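Local coordinates for DNA mismatch repair protein MutS (PDB 1EWQ), which binds mismatched DNA as a sensor of replication errors and damage in mismatch repair and carries a weak ATPase activity, at residues Y133-I137 with A220-L224; W291-L297 with L601-V605; M1-L5 with Y20-D25; A138-G144 with L215-A220. All blocks are in the same frame, centred on the assembly; numbering follows the deposited sequence.

How the interactions relate
From the N terminus, interaction 3 comes first: a short loop of fourteen residues brings M1-L5 back onto helix 15-26 of domain I. Interactions 1 and 4 follow as a pair. Interaction 1 closes the longer loop, from strand 134-139 to helix 215-232; within that span interaction 4 joins the hairpin of strands 134-139 and 143-149 to the start of the same helix, and the two share A220. Interaction 2, later still, reaches across about 300 residues to join domain III to the ATPase domain V. No loops cross. Y133 OH of interaction 1 packs 3.4 Å from R293 NH2 of interaction 2, whereas interaction 3 stands apart from the other three.

Interaction 1 (Y133-I137 with A220-L224); sequences YLAAI and ARGAL
L134 and L224 run antiparallel, flank against flank, one from strand 134-137, the other from helix 220-224. The branch that does the touching is CD2 of L224, which lies 3.5 Å from L134 CG and also packs on the strand backbone, 3.4 Å from L134 O. In L224, CG is anti to its carbonyl carbon (chi1 -69°), a torsion that swings the isobutyl group from the flank of the helix onto the strand. Two residues on, A136 points its methyl toward the helix. Its CB lies 3.3 Å from A220 O, among the methyls of A220 and A223, and 3.7 Å from L224 CG. Alanine suits A136, A220 and A223 because the axes come within 7.4 Å, at 144° between their directions, and little bulk fits there; leucine fills the wider space toward L134. No hydrogen bond crosses, so apolar packing alone joins the two segments. Helix 215-232 packs on one side of the mixed sheet of domain II, consistent with an RNase H-like fold. The sheet continues the packing: A220 and L224 also rest on A146 of strand 143-149, L224 on F155 of strand 154-160, and L134 and A223 on L179 of strand 177-180.

Interaction 2 (W291-L297 with L601-V605); sequences WLRHPLL and LLAQV
P295 and L601 meet where the C-terminal ends of two helices of different domains come together: helix 282-293 of domain III and helix 589-603, the helix that follows the predicted ATP-binding P-loop of domain V. The tight part of this domain interface is apolar. P295 CG sits only 3.4 Å from L601 CD1, closer than usual for two carbons, and proline suits the spot because its rigid ring presents a compact hydrocarbon edge just beyond the helix. V605 is the other wedge: its CG2 methyl presses on the backbone of the helix end, 3.2 Å from W291 O, and also meets L292 CD2 at 3.8 Å.

Toward L296 and L297, both partly exposed, side-chain packing is looser. L297 CD2 merely passes Q604 NE2 at 4.2 Å, and polar bonds take over. L296 N donates to Q604 O at 2.9 Å, and the Q604 side chain reaches back to the same residue: its NE2 lies 3.1 Å from L296 O, in the carbonyl plane, and the N-H...O angle is 160°. With CG anti to the carbonyl carbon (chi1 -75°) and the chain extended beyond it, the amide arrives alongside L296, so that L296 is gripped at both N and O. Q604 NE2 also bonds F619 O. An alanine here would remove the amide and is likely to leave L296 O and F619 O without this shared donor. On the indole side, V605 O lies 3.7 Å from W291 CE3 and accepts a hydrogen bond from R305 NH1.

Interaction 3 (M1-L5 with Y20-D25); sequences MEGML and YVELRD
The guanidinium of R24 turns its edge to the backbone of G3 and M4, with G3 N and M4 N near its plane, while V21 CG2 lies 4.1 Å above one face, displaced from its centre. D25 CG also stands at the edge. The ring of Y20 receives L5 CD1 at its edge. The N-terminal arm is thus laid along helix 15-26, the first helix of the mismatch-binding domain I, about 8 Å at the nearest atoms from the bound DNA.

R24 and D25 form a salt bridge along the helix surface. NH2 meets OD2 on the syn side at 3.1 Å, nearly straight at 168° though 29° out of the carboxylate plane, and makes a weaker bond to OD1. A bend in the arginine chain curls the group back to its neighbour. The carboxylate lies against the arm as well, with OD1 3.2 Å from E2 CB and OD2 3.2 Å from G3 CA. Replacing D25 by an alanine would probably leave the R24 guanidinium without this mate and freer to swing away from the arm. G3 suits its place because its backbone angles would jam a CB against the preceding carbonyl; V21 CG1 packs 3.4 Å from G3 C. No hydrogen bond joins the two segments. Farther along, L5, with CG anti to the backbone N (chi1 -178°), brings CD1 to 3.7 Å from Y20 CE2, on a ring whose OH bonds F43 N.

Interaction 4 (A138-G144 with L215-A220); sequences ATGDGWG and LALRRA
A216 N, in the first turn of helix 215-220, donates to G140 O at 3.0 Å, while paired backbone bonds between A138 and G144 close the hairpin behind that turn. An amide so near the start of a helix has no carbonyl one turn earlier to bond, and the hairpin supplies one. Close approach explains the glycines. A CB on G140 would collide with L215 CD1, and one on G144 with the helix backbone at A216. The methyl of A216 packs against the hairpin, its CB 3.3 Å from G140 O and 3.4 Å from G144 N, and A138 CB faces A216 O at 3.7 Å.

One turn on, R219 runs beside T139 in the same direction. Its NH1 bonds T139 O at 3.0 Å; the oxygen lies in the guanidinium plane, but the donor is tilted 26° from the carbonyl plane. A bend at chi3 (65°) brings the group to that oxygen. E183 binds both residues, by a salt bridge to R219 NH2 and a hydrogen bond from T139 OG1, which is likely to hold the arginine head in this rotation. Beside the exposed D141 a water accepts from L215 N and lies close to D141 OD2. A helix laid against the hairpin of the two central strands, 134-139 and 143-149, of a mixed sheet fits the RNase H-like fold of MutS domain II.

Interaction 1 (Y133-I137 with A220-L224)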
loop_
_atom_site.group_PDB
_atom_site.type_symbol
_atom_site.label_atom_id
_atom_site.label_comp_id
_atom_site.label_asym_id
_atom_site.label_seq_id
_atom_site.Cartn_x
_atom_site.Cartn_y
_atom_site.Cartn_z
ATOM N N TYR C 133 -5.786 -0.060 -21.604
ATOM C CA TYR C 133 -6.505 -1.090 -22.336
ATOM C C TYR C 133 -7.530 -1.936 -21.607
ATOM O O TYR C 133 -7.321 -2.367 -20.471
ATOM C CB TYR C 133 -5.528 -2.089 -22.980
ATOM C CG TYR C 133 -4.573 -1.535 -24.016
ATOM C CD1 TYR C 133 -3.191 -1.521 -23.784
ATOM C CD2 TYR C 133 -5.039 -1.066 -25.244
ATOM C CE1 TYR C 133 -2.304 -1.058 -24.754
ATOM C CE2 TYR C 133 -4.155 -0.601 -26.220
ATOM C CZ TYR C 133 -2.793 -0.602 -25.966
ATOM O OH TYR C 133 -1.922 -0.142 -26.931
ATOM N N LEU C 134 -8.637 -2.171 -22.305
ATOM C CA LEU C 134 -9.677 -3.087 -21.853
ATOM C C LEU C 134 -9.286 -4.250 -22.760
ATOM O O LEU C 134 -9.089 -4.056 -23.953
ATOM C CB LEU C 134 -11.082 -2.610 -22.242
ATOM C CG LEU C 134 -12.199 -3.659 -22.053
ATOM C CD1 LEU C 134 -12.320 -4.045 -20.594
ATOM C CD2 LEU C 134 -13.524 -3.110 -22.554
ATOM N N ALA C 135 -9.140 -5.441 -22.204
ATOM C CA ALA C 135 -8.771 -6.596 -23.002
ATOM C C ALA C 135 -9.861 -7.663 -22.933
ATOM O O ALA C 135 -10.599 -7.747 -21.948
ATOM C CB ALA C 135 -7.442 -7.169 -22.506
ATOM N N ALA C 136 -9.963 -8.465 -23.991
ATOM C CA ALA C 136 -10.942 -9.551 -24.058
ATOM C C ALA C 136 -10.274 -10.800 -24.630
ATOM O O ALA C 136 -9.586 -10.733 -25.651
ATOM C CB ALA C 136 -12.128 -9.144 -24.927
ATOM N N ILE C 137 -10.495 -11.927 -23.954
ATOM C CA ILE C 137 -9.942 -13.225 -24.326
ATOM C C ILE C 137 -11.073 -14.240 -24.547
ATOM O O ILE C 137 -11.974 -14.376 -23.707
ATOM C CB ILE C 137 -9.023 -13.777 -23.198
ATOM C CG1 ILE C 137 -7.786 -12.880 -23.037
ATOM C CG2 ILE C 137 -8.629 -15.212 -23.498
ATOM C CD1 ILE C 137 -6.964 -13.177 -21.787
ATOM N N ALA C 220 -14.189 -11.973 -28.993
ATOM C CA ALA C 220 -13.481 -11.062 -28.099
ATOM C C ALA C 220 -13.831 -9.619 -28.463
ATOM O O ALA C 220 -14.124 -8.802 -27.587
ATOM C CB ALA C 220 -11.974 -11.282 -28.206
ATOM N N ARG C 221 -13.808 -9.323 -29.762
ATOM C CA ARG C 221 -14.122 -7.996 -30.263
ATOM C C ARG C 221 -15.558 -7.633 -29.864
ATOM O O ARG C 221 -15.833 -6.507 -29.416
ATOM C CB ARG C 221 -13.945 -7.988 -31.783
ATOM C CG ARG C 221 -14.012 -6.632 -32.463
ATOM C CD ARG C 221 -13.385 -6.705 -33.858
ATOM N NE ARG C 221 -14.124 -7.627 -34.709
ATOM C CZ ARG C 221 -13.592 -8.336 -35.698
ATOM N NH1 ARG C 221 -12.300 -8.241 -35.977
ATOM N NH2 ARG C 221 -14.360 -9.144 -36.416
ATOM N N GLY C 222 -16.467 -8.592 -30.010
ATOM C CA GLY C 222 -17.851 -8.351 -29.648
ATOM C C GLY C 222 -17.940 -7.972 -28.186
ATOM O O GLY C 222 -18.670 -7.046 -27.803
ATOM N N ALA C 223 -17.178 -8.687 -27.363
ATOM C CA ALA C 223 -17.160 -8.426 -25.933
ATOM C C ALA C 223 -16.693 -7.003 -25.642
ATOM O O ALA C 223 -17.314 -6.291 -24.852
ATOM C CB ALA C 223 -16.254 -9.425 -25.231
ATOM N N LEU C 224 -15.605 -6.587 -26.287
ATOM C CA LEU C 224 -15.071 -5.244 -26.070
ATOM C C LEU C 224 -16.096 -4.170 -26.420
ATOM O O LEU C 224 -16.314 -3.236 -25.648
ATOM C CB LEU C 224 -13.799 -5.034 -26.900
ATOM C CG LEU C 224 -12.541 -5.817 -26.496
ATOM C CD1 LEU C 224 -11.454 -5.589 -27.536
ATOM C CD2 LEU C 224 -12.050 -5.365 -25.115
#

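Interaction 2 (W291-L297 with L601-V605)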
loop_
_atom_site.group_PDB
_atom_site.type_symbol
_atom_site.label_atom_id
_atom_site.label_comp_id
_atom_site.label_asym_id
_atom_site.label_seq_id
_atom_site.Cartn_x
_atom_site.Cartn_y
_atom_site.Cartn_z
ATOM N N TRP C 291 6.409 0.912 -29.402
ATOM C CA TRP C 291 7.589 0.456 -30.131
ATOM C C TRP C 291 8.376 -0.521 -29.264
ATOM O O TRP C 291 8.861 -1.533 -29.753
ATOM C CB TRP C 291 8.477 1.645 -30.529
ATOM C CG TRP C 291 7.912 2.483 -31.664
ATOM C CD1 TRP C 291 6.689 2.344 -32.262
ATOM C CD2 TRP C 291 8.558 3.579 -32.324
ATOM N NE1 TRP C 291 6.535 3.284 -33.254
ATOM C CE2 TRP C 291 7.667 4.056 -33.312
ATOM C CE3 TRP C 291 9.808 4.204 -32.176
ATOM C CZ2 TRP C 291 7.983 5.132 -34.151
ATOM C CZ3 TRP C 291 10.125 5.275 -33.014
ATOM C CH2 TRP C 291 9.212 5.726 -33.988
ATOM N N LEU C 292 8.506 -0.212 -27.980
ATOM C CA LEU C 292 9.212 -1.110 -27.073
ATOM C C LEU C 292 8.428 -2.418 -26.894
ATOM O O LEU C 292 9.020 -3.485 -26.769
ATOM C CB LEU C 292 9.423 -0.438 -25.710
ATOM C CG LEU C 292 10.595 0.543 -25.589
ATOM C CD1 LEU C 292 10.495 1.292 -24.263
ATOM C CD2 LEU C 292 11.920 -0.207 -25.671
ATOM N N ARG C 293 7.100 -2.333 -26.884
ATOM C CA ARG C 293 6.263 -3.527 -26.716
ATOM C C ARG C 293 6.516 -4.525 -27.861
ATOM O O ARG C 293 6.570 -5.734 -27.646
ATOM C CB ARG C 293 4.766 -3.147 -26.706
ATOM C CG ARG C 293 3.909 -3.983 -25.769
ATOM C CD ARG C 293 2.427 -3.992 -26.153
ATOM N NE ARG C 293 1.858 -2.664 -26.386
ATOM C CZ ARG C 293 1.877 -1.676 -25.504
ATOM N NH1 ARG C 293 2.450 -1.863 -24.323
ATOM N NH2 ARG C 293 1.302 -0.516 -25.794
ATOM N N HIS C 294 6.664 -4.002 -29.076
ATOM C CA HIS C 294 6.895 -4.833 -30.259
ATOM C C HIS C 294 8.046 -4.324 -31.123
ATOM O O HIS C 294 7.824 -3.590 -32.086
ATOM C CB HIS C 294 5.628 -4.879 -31.119
ATOM C CG HIS C 294 4.463 -5.531 -30.445
ATOM N ND1 HIS C 294 4.233 -6.889 -30.499
ATOM C CD2 HIS C 294 3.482 -5.015 -29.674
ATOM C CE1 HIS C 294 3.160 -7.181 -29.787
ATOM N NE2 HIS C 294 2.687 -6.060 -29.276
ATOM N N PRO C 295 9.294 -4.692 -30.778
ATOM C CA PRO C 295 10.447 -4.249 -31.574
ATOM C C PRO C 295 10.297 -4.830 -32.979
ATOM O O PRO C 295 9.750 -5.921 -33.145
ATOM C CB PRO C 295 11.650 -4.853 -30.833
ATOM C CG PRO C 295 11.144 -4.984 -29.398
ATOM C CD PRO C 295 9.717 -5.446 -29.582
ATOM N N LEU C 296 10.796 -4.113 -33.980
ATOM C CA LEU C 296 10.703 -4.542 -35.378
ATOM C C LEU C 296 11.739 -5.602 -35.787
ATOM O O LEU C 296 12.761 -5.783 -35.135
ATOM C CB LEU C 296 10.856 -3.323 -36.304
ATOM C CG LEU C 296 10.043 -2.061 -35.990
ATOM C CD1 LEU C 296 10.361 -0.990 -37.033
ATOM C CD2 LEU C 296 8.548 -2.368 -35.980
ATOM N N LEU C 297 11.453 -6.296 -36.884
ATOM C CA LEU C 297 12.345 -7.321 -37.422
ATOM C C LEU C 297 12.877 -6.857 -38.782
ATOM O O LEU C 297 13.731 -7.508 -39.378
ATOM C CB LEU C 297 11.586 -8.633 -37.634
ATOM C CG LEU C 297 10.886 -9.298 -36.450
ATOM C CD1 LEU C 297 10.119 -10.542 -36.935
ATOM C CD2 LEU C 297 11.922 -9.674 -35.409
ATOM N N LEU C 601 17.591 -4.790 -27.799
ATOM C CA LEU C 601 16.219 -4.301 -27.689
ATOM C C LEU C 601 16.124 -2.865 -28.185
ATOM O O LEU C 601 15.220 -2.518 -28.949
ATOM C CB LEU C 601 15.749 -4.370 -26.240
ATOM C CG LEU C 601 14.363 -3.811 -25.893
ATOM C CD1 LEU C 601 13.329 -4.210 -26.939
ATOM C CD2 LEU C 601 13.966 -4.336 -24.515
ATOM N N LEU C 602 17.067 -2.032 -27.745
ATOM C CA LEU C 602 17.086 -0.627 -28.139
ATOM C C LEU C 602 17.300 -0.462 -29.643
ATOM O O LEU C 602 16.645 0.354 -30.284
ATOM C CB LEU C 602 18.174 0.126 -27.360
ATOM C CG LEU C 602 17.931 0.317 -25.857
ATOM C CD1 LEU C 602 19.167 0.940 -25.201
ATOM C CD2 LEU C 602 16.716 1.200 -25.649
ATOM N N ALA C 603 18.216 -1.238 -30.212
ATOM C CA ALA C 603 18.463 -1.148 -31.648
ATOM C C ALA C 603 17.229 -1.538 -32.465
ATOM O O ALA C 603 16.938 -0.930 -33.500
ATOM C CB ALA C 603 19.629 -2.040 -32.036
ATOM N N GLN C 604 16.498 -2.551 -32.012
ATOM C CA GLN C 604 15.332 -2.985 -32.768
ATOM C C GLN C 604 14.083 -2.157 -32.520
ATOM O O GLN C 604 12.975 -2.475 -32.982
ATOM C CB GLN C 604 15.113 -4.488 -32.559
ATOM C CG GLN C 604 16.171 -5.268 -33.372
ATOM C CD GLN C 604 16.075 -6.767 -33.258
ATOM O OE1 GLN C 604 16.862 -7.388 -32.543
ATOM N NE2 GLN C 604 15.112 -7.367 -33.961
ATOM N N VAL C 605 14.296 -1.047 -31.833
ATOM C CA VAL C 605 13.237 -0.106 -31.554
ATOM C C VAL C 605 13.588 1.155 -32.352
ATOM O O VAL C 605 12.769 2.062 -32.530
ATOM C CB VAL C 605 13.142 0.136 -30.020
ATOM C CG1 VAL C 605 13.232 1.612 -29.674
ATOM C CG2 VAL C 605 11.867 -0.495 -29.508
#

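Interaction 3 (M1-L5 with Y20-D25)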
loop_
_atom_site.group_PDB
_atom_site.type_symbol
_atom_site.label_atom_id
_atom_site.label_comp_id
_atom_site.label_asym_id
_atom_site.label_seq_id
_atom_site.Cartn_x
_atom_site.Cartn_y
_atom_site.Cartn_z
HETATM N N MSE C 1 -35.777 -11.527 -2.875
HETATM C CA MSE C 1 -35.202 -11.046 -4.163
HETATM C C MSE C 1 -34.511 -9.704 -3.933
HETATM O O MSE C 1 -34.133 -9.374 -2.807
HETATM C CB MSE C 1 -36.305 -10.867 -5.215
HETATM C CG MSE C 1 -37.566 -11.701 -4.991
HETATM SE SE MSE C 1 -38.720 -11.000 -3.583
HETATM C CE MSE C 1 -39.416 -9.448 -4.509
ATOM N N GLU C 2 -34.348 -8.934 -5.005
ATOM C CA GLU C 2 -33.716 -7.626 -4.905
ATOM C C GLU C 2 -34.675 -6.534 -5.358
ATOM O O GLU C 2 -35.371 -6.668 -6.365
ATOM C CB GLU C 2 -32.431 -7.579 -5.738
ATOM C CG GLU C 2 -31.395 -8.617 -5.322
ATOM C CD GLU C 2 -31.304 -8.783 -3.811
ATOM O OE1 GLU C 2 -31.050 -7.781 -3.107
ATOM O OE2 GLU C 2 -31.494 -9.921 -3.328
ATOM N N GLY C 3 -34.698 -5.451 -4.591
ATOM C CA GLY C 3 -35.574 -4.335 -4.886
ATOM C C GLY C 3 -35.983 -3.735 -3.562
ATOM O O GLY C 3 -36.998 -3.045 -3.452
HETATM N N MSE C 4 -35.173 -4.017 -2.547
HETATM C CA MSE C 4 -35.417 -3.524 -1.202
HETATM C C MSE C 4 -34.161 -2.903 -0.603
HETATM O O MSE C 4 -33.066 -3.458 -0.695
HETATM C CB MSE C 4 -35.921 -4.666 -0.322
HETATM C CG MSE C 4 -35.031 -5.895 -0.324
HETATM SE SE MSE C 4 -35.946 -7.429 0.429
HETATM C CE MSE C 4 -35.782 -6.980 2.303
ATOM N N LEU C 5 -34.344 -1.739 0.011
ATOM C CA LEU C 5 -33.259 -0.988 0.623
ATOM C C LEU C 5 -33.117 -1.310 2.105
ATOM O O LEU C 5 -34.111 -1.466 2.809
ATOM C CB LEU C 5 -33.520 0.510 0.447
ATOM C CG LEU C 5 -32.485 1.504 0.969
ATOM C CD1 LEU C 5 -31.189 1.347 0.192
ATOM C CD2 LEU C 5 -33.030 2.919 0.819
ATOM N N TYR C 20 -34.270 5.198 -7.033
ATOM C CA TYR C 20 -32.904 4.802 -6.688
ATOM C C TYR C 20 -32.683 3.288 -6.746
ATOM O O TYR C 20 -31.799 2.799 -7.456
ATOM C CB TYR C 20 -32.567 5.308 -5.280
ATOM C CG TYR C 20 -31.368 4.640 -4.639
ATOM C CD1 TYR C 20 -30.075 4.884 -5.101
ATOM C CD2 TYR C 20 -31.531 3.755 -3.577
ATOM C CE1 TYR C 20 -28.971 4.262 -4.517
ATOM C CE2 TYR C 20 -30.435 3.128 -2.986
ATOM C CZ TYR C 20 -29.160 3.386 -3.461
ATOM O OH TYR C 20 -28.079 2.768 -2.879
ATOM N N VAL C 21 -33.485 2.561 -5.974
ATOM C CA VAL C 21 -33.402 1.109 -5.895
ATOM C C VAL C 21 -33.606 0.427 -7.244
ATOM O O VAL C 21 -33.002 -0.609 -7.516
ATOM C CB VAL C 21 -34.433 0.567 -4.869
ATOM C CG1 VAL C 21 -34.570 -0.945 -4.992
ATOM C CG2 VAL C 21 -33.994 0.935 -3.455
ATOM N N GLU C 22 -34.449 1.015 -8.087
ATOM C CA GLU C 22 -34.734 0.463 -9.409
ATOM C C GLU C 22 -33.471 0.430 -10.265
ATOM O O GLU C 22 -33.141 -0.596 -10.863
ATOM C CB GLU C 22 -35.791 1.308 -10.120
ATOM C CG GLU C 22 -36.622 0.542 -11.126
ATOM C CD GLU C 22 -37.659 -0.343 -10.459
ATOM O OE1 GLU C 22 -38.546 0.208 -9.763
ATOM O OE2 GLU C 22 -37.587 -1.584 -10.625
ATOM N N LEU C 23 -32.773 1.562 -10.322
ATOM C CA LEU C 23 -31.542 1.671 -11.099
ATOM C C LEU C 23 -30.451 0.788 -10.502
ATOM O O LEU C 23 -29.773 0.052 -11.220
ATOM C CB LEU C 23 -31.056 3.125 -11.126
ATOM C CG LEU C 23 -31.967 4.161 -11.790
ATOM C CD1 LEU C 23 -31.428 5.559 -11.539
ATOM C CD2 LEU C 23 -32.059 3.880 -13.278
ATOM N N ARG C 24 -30.300 0.863 -9.184
ATOM C CA ARG C 24 -29.291 0.092 -8.472
ATOM C C ARG C 24 -29.254 -1.372 -8.888
ATOM O O ARG C 24 -28.220 -1.872 -9.329
ATOM C CB ARG C 24 -29.530 0.183 -6.965
ATOM C CG ARG C 24 -28.480 -0.516 -6.125
ATOM C CD ARG C 24 -29.034 -0.831 -4.752
ATOM N NE ARG C 24 -30.233 -1.656 -4.865
ATOM C CZ ARG C 24 -30.986 -2.050 -3.842
ATOM N NH1 ARG C 24 -30.672 -1.698 -2.600
ATOM N NH2 ARG C 24 -32.058 -2.803 -4.064
ATOM N N ASP C 25 -30.383 -2.057 -8.739
ATOM C CA ASP C 25 -30.471 -3.475 -9.083
ATOM C C ASP C 25 -30.104 -3.776 -10.532
ATOM O O ASP C 25 -29.738 -4.900 -10.860
ATOM C CB ASP C 25 -31.875 -4.005 -8.779
ATOM C CG ASP C 25 -32.177 -4.028 -7.289
ATOM O OD1 ASP C 25 -31.389 -4.633 -6.529
ATOM O OD2 ASP C 25 -33.202 -3.445 -6.877
#

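Interaction 4 (A138-G144 with L215-A220)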
loop_
_atom_site.group_PDB
_atom_site.type_symbol
_atom_site.label_atom_id
_atom_site.label_comp_id
_atom_site.label_asym_id
_atom_site.label_seq_id
_atom_site.Cartn_x
_atom_site.Cartn_y
_atom_site.Cartn_z
ATOM N N ALA C 138 -11.022 -14.953 -25.668
ATOM C CA ALA C 138 -12.031 -15.958 -25.984
ATOM C C ALA C 138 -11.408 -17.116 -26.753
ATOM O O ALA C 138 -10.248 -17.048 -27.157
ATOM C CB ALA C 138 -13.155 -15.333 -26.801
ATOM N N THR C 139 -12.183 -18.177 -26.948
ATOM C CA THR C 139 -11.710 -19.346 -27.680
ATOM C C THR C 139 -12.560 -19.560 -28.920
ATOM O O THR C 139 -13.600 -18.934 -29.080
ATOM C CB THR C 139 -11.783 -20.616 -26.827
ATOM O OG1 THR C 139 -13.149 -20.880 -26.487
ATOM C CG2 THR C 139 -10.962 -20.454 -25.563
ATOM N N GLY C 140 -12.122 -20.451 -29.799
ATOM C CA GLY C 140 -12.882 -20.693 -31.011
ATOM C C GLY C 140 -11.966 -20.678 -32.212
ATOM O O GLY C 140 -11.903 -19.691 -32.948
ATOM N N ASP C 141 -11.255 -21.788 -32.398
ATOM C CA ASP C 141 -10.300 -21.945 -33.487
ATOM C C ASP C 141 -9.050 -21.155 -33.124
ATOM O O ASP C 141 -8.525 -20.389 -33.936
ATOM C CB ASP C 141 -10.882 -21.437 -34.815
ATOM C CG ASP C 141 -12.108 -22.217 -35.254
ATOM O OD1 ASP C 141 -12.085 -23.464 -35.127
ATOM O OD2 ASP C 141 -13.087 -21.593 -35.735
ATOM N N GLY C 142 -8.588 -21.351 -31.888
ATOM C CA GLY C 142 -7.409 -20.657 -31.390
ATOM C C GLY C 142 -7.762 -19.718 -30.248
ATOM O O GLY C 142 -8.931 -19.636 -29.842
ATOM N N TRP C 143 -6.765 -19.018 -29.707
ATOM C CA TRP C 143 -7.026 -18.076 -28.628
ATOM C C TRP C 143 -7.181 -16.657 -29.187
ATOM O O TRP C 143 -6.224 -16.078 -29.711
ATOM C CB TRP C 143 -5.898 -18.094 -27.590
ATOM C CG TRP C 143 -5.752 -19.397 -26.841
ATOM C CD1 TRP C 143 -5.005 -20.476 -27.214
ATOM C CD2 TRP C 143 -6.362 -19.746 -25.590
ATOM N NE1 TRP C 143 -5.104 -21.473 -26.270
ATOM C CE2 TRP C 143 -5.931 -21.052 -25.264
ATOM C CE3 TRP C 143 -7.229 -19.081 -24.711
ATOM C CZ2 TRP C 143 -6.339 -21.710 -24.097
ATOM C CZ3 TRP C 143 -7.638 -19.739 -23.545
ATOM C CH2 TRP C 143 -7.189 -21.040 -23.253
ATOM N N GLY C 144 -8.391 -16.108 -29.080
ATOM C CA GLY C 144 -8.648 -14.763 -29.558
ATOM C C GLY C 144 -8.350 -13.751 -28.464
ATOM O O GLY C 144 -8.801 -13.904 -27.337
ATOM N N LEU C 215 -13.510 -16.955 -35.425
ATOM C CA LEU C 215 -14.562 -16.894 -34.409
ATOM C C LEU C 215 -14.033 -16.300 -33.105
ATOM O O LEU C 215 -14.599 -15.339 -32.573
ATOM C CB LEU C 215 -15.115 -18.300 -34.133
ATOM C CG LEU C 215 -16.569 -18.497 -33.673
ATOM C CD1 LEU C 215 -16.620 -19.566 -32.581
ATOM C CD2 LEU C 215 -17.170 -17.201 -33.171
ATOM N N ALA C 216 -12.952 -16.879 -32.588
ATOM C CA ALA C 216 -12.365 -16.405 -31.332
ATOM C C ALA C 216 -12.200 -14.886 -31.302
ATOM O O ALA C 216 -12.525 -14.244 -30.305
ATOM C CB ALA C 216 -11.013 -17.079 -31.092
ATOM N N LEU C 217 -11.705 -14.316 -32.397
ATOM C CA LEU C 217 -11.484 -12.870 -32.469
ATOM C C LEU C 217 -12.791 -12.091 -32.559
ATOM O O LEU C 217 -12.938 -11.050 -31.926
ATOM C CB LEU C 217 -10.583 -12.527 -33.665
ATOM C CG LEU C 217 -10.059 -11.086 -33.705
ATOM C CD1 LEU C 217 -9.307 -10.786 -32.411
ATOM C CD2 LEU C 217 -9.135 -10.897 -34.904
ATOM N N ARG C 218 -13.733 -12.592 -33.356
ATOM C CA ARG C 218 -15.026 -11.942 -33.495
ATOM C C ARG C 218 -15.734 -11.897 -32.149
ATOM O O ARG C 218 -16.469 -10.959 -31.846
ATOM C CB ARG C 218 -15.910 -12.692 -34.486
ATOM C CG ARG C 218 -15.524 -12.530 -35.940
ATOM C CD ARG C 218 -16.683 -12.963 -36.825
ATOM N NE ARG C 218 -17.046 -14.359 -36.614
ATOM C CZ ARG C 218 -18.301 -14.800 -36.560
ATOM N NH1 ARG C 218 -19.316 -13.954 -36.694
ATOM N NH2 ARG C 218 -18.543 -16.091 -36.388
ATOM N N ARG C 219 -15.516 -12.919 -31.336
ATOM C CA ARG C 219 -16.159 -12.965 -30.030
ATOM C C ARG C 219 -15.518 -11.974 -29.057
ATOM O O ARG C 219 -16.223 -11.221 -28.382
ATOM C CB ARG C 219 -16.102 -14.385 -29.464
ATOM C CG ARG C 219 -16.774 -15.407 -30.376
ATOM C CD ARG C 219 -16.715 -16.793 -29.776
ATOM N NE ARG C 219 -17.489 -16.871 -28.551
ATOM C CZ ARG C 219 -17.065 -17.457 -27.439
ATOM N NH1 ARG C 219 -15.863 -18.020 -27.403
ATOM N NH2 ARG C 219 -17.838 -17.464 -26.358
ATOM N N ALA C 220 -14.189 -11.973 -28.993
ATOM C CA ALA C 220 -13.481 -11.062 -28.099
ATOM C C ALA C 220 -13.831 -9.619 -28.463
ATOM O O ALA C 220 -14.124 -8.802 -27.587
ATOM C CB ALA C 220 -11.974 -11.282 -28.206
HETATM O O HOH W 1 -12.890 -19.477 -37.125
#